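Local coordinates for aminopeptidase N family protein (Idiomarina loihiensis L2TR, PDB 4FGM), which probably acts as a zinc-dependent aminopeptidase of the M61 family, removing residues from the N-terminus of peptides, at residues A[1-9]-A[111-119]. Sequence-based numbering, arbitrary orientation.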
loop_
_atom_site.group_PDB
_atom_site.type_symbol
_atom_site.label_atom_id
_atom_site.label_comp_id
_atom_site.label_asym_id
_atom_site.label_seq_id
_atom_site.Cartn_x
_atom_site.Cartn_y
_atom_site.Cartn_z
HETATM N N MSE A 1 20.829 -4.634 26.792
HETATM C CA MSE A 1 20.560 -3.653 25.704
HETATM C C MSE A 1 21.490 -3.946 24.537
HETATM O O MSE A 1 22.664 -4.251 24.730
HETATM C CB MSE A 1 20.773 -2.225 26.220
HETATM C CG MSE A 1 22.140 -1.604 25.915
HETATM SE SE MSE A 1 22.190 -0.731 24.177
HETATM C CE MSE A 1 20.330 -0.205 24.139
ATOM N N ILE A 2 20.956 -3.864 23.326
ATOM C CA ILE A 2 21.729 -4.124 22.113
ATOM C C ILE A 2 22.029 -2.793 21.434
ATOM O O ILE A 2 21.148 -1.929 21.333
ATOM C CB ILE A 2 20.939 -5.031 21.140
ATOM C CG1 ILE A 2 20.537 -6.326 21.851
ATOM C CG2 ILE A 2 21.769 -5.320 19.902
ATOM C CD1 ILE A 2 21.699 -7.065 22.477
ATOM N N ALA A 3 23.262 -2.623 20.966
ATOM C CA ALA A 3 23.653 -1.363 20.332
ATOM C C ALA A 3 23.958 -1.497 18.845
ATOM O O ALA A 3 24.689 -2.396 18.420
ATOM C CB ALA A 3 24.855 -0.769 21.061
ATOM N N TYR A 4 23.395 -0.588 18.058
ATOM C CA TYR A 4 23.594 -0.591 16.615
ATOM C C TYR A 4 24.224 0.716 16.151
ATOM O O TYR A 4 23.740 1.790 16.485
ATOM C CB TYR A 4 22.249 -0.769 15.899
ATOM C CG TYR A 4 21.579 -2.102 16.127
ATOM C CD1 TYR A 4 21.872 -3.197 15.322
ATOM C CD2 TYR A 4 20.642 -2.267 17.140
ATOM C CE1 TYR A 4 21.244 -4.423 15.518
ATOM C CE2 TYR A 4 20.011 -3.490 17.345
ATOM C CZ TYR A 4 20.317 -4.563 16.531
ATOM O OH TYR A 4 19.704 -5.779 16.737
ATOM N N ASP A 5 25.309 0.623 15.394
ATOM C CA ASP A 5 25.956 1.814 14.849
ATOM C C ASP A 5 25.825 1.774 13.339
ATOM O O ASP A 5 26.267 0.816 12.699
ATOM C CB ASP A 5 27.435 1.876 15.223
ATOM C CG ASP A 5 27.655 2.468 16.586
ATOM O OD1 ASP A 5 27.686 1.695 17.569
ATOM O OD2 ASP A 5 27.775 3.711 16.673
ATOM N N ILE A 6 25.206 2.804 12.772
ATOM C CA ILE A 6 25.026 2.865 11.326
ATOM C C ILE A 6 25.647 4.106 10.712
ATOM O O ILE A 6 25.493 5.227 11.223
ATOM C CB ILE A 6 23.530 2.840 10.934
ATOM C CG1 ILE A 6 22.880 1.538 11.406
ATOM C CG2 ILE A 6 23.392 2.959 9.431
ATOM C CD1 ILE A 6 21.369 1.518 11.232
ATOM N N THR A 7 26.347 3.899 9.606
ATOM C CA THR A 7 26.972 5.004 8.904
ATOM C C THR A 7 26.795 4.834 7.403
ATOM O O THR A 7 27.068 3.765 6.861
ATOM C CB THR A 7 28.498 5.082 9.219
ATOM O OG1 THR A 7 28.694 5.201 10.634
ATOM C CG2 THR A 7 29.132 6.278 8.526
ATOM N N PRO A 8 26.291 5.871 6.718
ATOM C CA PRO A 8 26.111 5.790 5.263
ATOM C C PRO A 8 27.532 6.043 4.763
ATOM O O PRO A 8 27.855 7.145 4.327
ATOM C CB PRO A 8 25.186 6.969 4.958
ATOM C CG PRO A 8 24.495 7.234 6.259
ATOM C CD PRO A 8 25.598 7.049 7.262
ATOM N N ILE A 9 28.374 5.019 4.838
ATOM C CA ILE A 9 29.782 5.147 4.487
ATOM C C ILE A 9 30.187 5.334 3.031
ATOM O O ILE A 9 31.167 6.020 2.748
ATOM C CB ILE A 9 30.588 3.940 5.066
ATOM C CG1 ILE A 9 32.069 4.303 5.172
ATOM C CG2 ILE A 9 30.405 2.703 4.188
ATOM C CD1 ILE A 9 32.362 5.329 6.254
ATOM N N LEU A 111 18.780 -3.384 7.719
ATOM C CA LEU A 111 20.093 -3.053 8.264
ATOM C C LEU A 111 20.521 -3.678 9.591
ATOM O O LEU A 111 21.703 -3.945 9.794
ATOM C CB LEU A 111 20.220 -1.528 8.381
ATOM C CG LEU A 111 20.733 -0.779 7.140
ATOM C CD1 LEU A 111 19.824 -1.039 5.954
ATOM C CD2 LEU A 111 20.812 0.697 7.438
ATOM N N CYS A 112 19.567 -3.936 10.477
ATOM C CA CYS A 112 19.884 -4.453 11.804
ATOM C C CYS A 112 19.605 -5.907 12.135
ATOM O O CYS A 112 18.450 -6.293 12.332
ATOM C CB CYS A 112 19.175 -3.586 12.843
ATOM S SG CYS A 112 19.587 -1.856 12.699
ATOM N N LEU A 113 20.663 -6.706 12.233
ATOM C CA LEU A 113 20.501 -8.111 12.595
ATOM C C LEU A 113 19.934 -8.213 14.011
ATOM O O LEU A 113 20.304 -7.447 14.898
ATOM C CB LEU A 113 21.844 -8.839 12.550
ATOM C CG LEU A 113 22.463 -9.074 11.174
ATOM C CD1 LEU A 113 23.825 -9.722 11.346
ATOM C CD2 LEU A 113 21.550 -9.960 10.338
ATOM N N ALA A 114 19.020 -9.153 14.216
ATOM C CA ALA A 114 18.426 -9.357 15.533
ATOM C C ALA A 114 19.300 -10.340 16.313
ATOM O O ALA A 114 19.853 -11.280 15.736
ATOM C CB ALA A 114 17.017 -9.915 15.390
ATOM N N VAL A 115 19.441 -10.110 17.617
ATOM C CA VAL A 115 20.229 -11.000 18.473
ATOM C C VAL A 115 19.289 -12.047 19.061
ATOM O O VAL A 115 18.434 -11.728 19.893
ATOM C CB VAL A 115 20.910 -10.223 19.636
ATOM C CG1 VAL A 115 21.729 -11.182 20.492
ATOM C CG2 VAL A 115 21.807 -9.122 19.078
ATOM N N GLU A 116 19.439 -13.291 18.616
ATOM C CA GLU A 116 18.593 -14.395 19.080
ATOM C C GLU A 116 18.474 -14.488 20.597
ATOM O O GLU A 116 19.478 -14.520 21.312
ATOM C CB GLU A 116 19.119 -15.725 18.543
ATOM C CG GLU A 116 18.264 -16.931 18.910
ATOM C CD GLU A 116 16.874 -16.889 18.293
ATOM O OE1 GLU A 116 16.770 -16.680 17.067
ATOM O OE2 GLU A 116 15.883 -17.075 19.030
ATOM N N GLY A 117 17.235 -14.524 21.078
ATOM C CA GLY A 117 16.993 -14.627 22.504
ATOM C C GLY A 117 17.061 -13.323 23.276
ATOM O O GLY A 117 16.571 -13.245 24.399
ATOM N N GLN A 118 17.671 -12.299 22.692
ATOM C CA GLN A 118 17.778 -11.007 23.365
ATOM C C GLN A 118 17.007 -9.966 22.569
ATOM O O GLN A 118 17.268 -8.769 22.643
ATOM C CB GLN A 118 19.246 -10.606 23.484
ATOM C CG GLN A 118 20.082 -11.613 24.238
ATOM C CD GLN A 118 21.531 -11.200 24.344
ATOM O OE1 GLN A 118 21.844 -10.125 24.860
ATOM N NE2 GLN A 118 22.429 -12.055 23.857
ATOM N N THR A 119 16.032 -10.457 21.823
ATOM C CA THR A 119 15.196 -9.641 20.964
ATOM C C THR A 119 14.150 -8.770 21.682
ATOM O O THR A 119 13.633 -7.813 21.096
ATOM C CB THR A 119 14.532 -10.566 19.908
ATOM O OG1 THR A 119 14.881 -10.107 18.591
ATOM C CG2 THR A 119 13.022 -10.635 20.100
HETATM O O HOH W 1 18.392 -7.588 18.709
#
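Ile-2 meets Val-115 and Gln-118 through its side-chain branches. Its CG2 lies 3.9 Å from Val-115 CG2, and the same valine methyl also touches Ile-2 CG1 and CD1. Ile-2 CD1 reaches farther, to within 3.9 Å of Gln-118 OE1, and the two side chains cross at about a right angle. The side-chain NE2 of Gln-118 is hydrogen-bonded to the backbone O of Gln-24.

Tyr-4 makes the one direct hydrogen bond of the contact. Its OH donates to Leu-113 O at 2.6 Å. The C=O...donor angle is 149°, and the hydroxyl is tilted 24° from the carbonyl plane. A water donates to Tyr-4 OH and accepts from Val-115 N at 2.9 Å. The hydroxyl thus ties into two points of the facing backbone, one of them through water. Cys-112 covers one ring face. Its CB is 3.9 Å from the ring centroid in a CH-pi contact, and its SG is 4.2 Å from it in a sulfur-aromatic contact. The backbone places CB over the ring, and with SG anti to the carbonyl carbon (chi1 -56°) the sulfur lies over the same face. A phenylalanine here would probably keep the Cys-112 packing but leave Leu-113 O and the water without their hydroxyl partner.

Ile-6 closes the row. Its CD1 packs 3.9 Å from Leu-111 CD2 and also touches Cys-112 SG, which therefore sits between Ile-6 and the tyrosine ring.

Ile-2, Tyr-4 and Ile-6 lie on one face of strand 2-10, which pairs with strands 15-22 and 123-127. Segment 111-119 packs across that face, and its short strand 114-115 pairs with strand 30-32. This is buried packing between a strand face and a covering segment in the beta-rich N-terminal domain of an M61 peptidase, away from the zinc site.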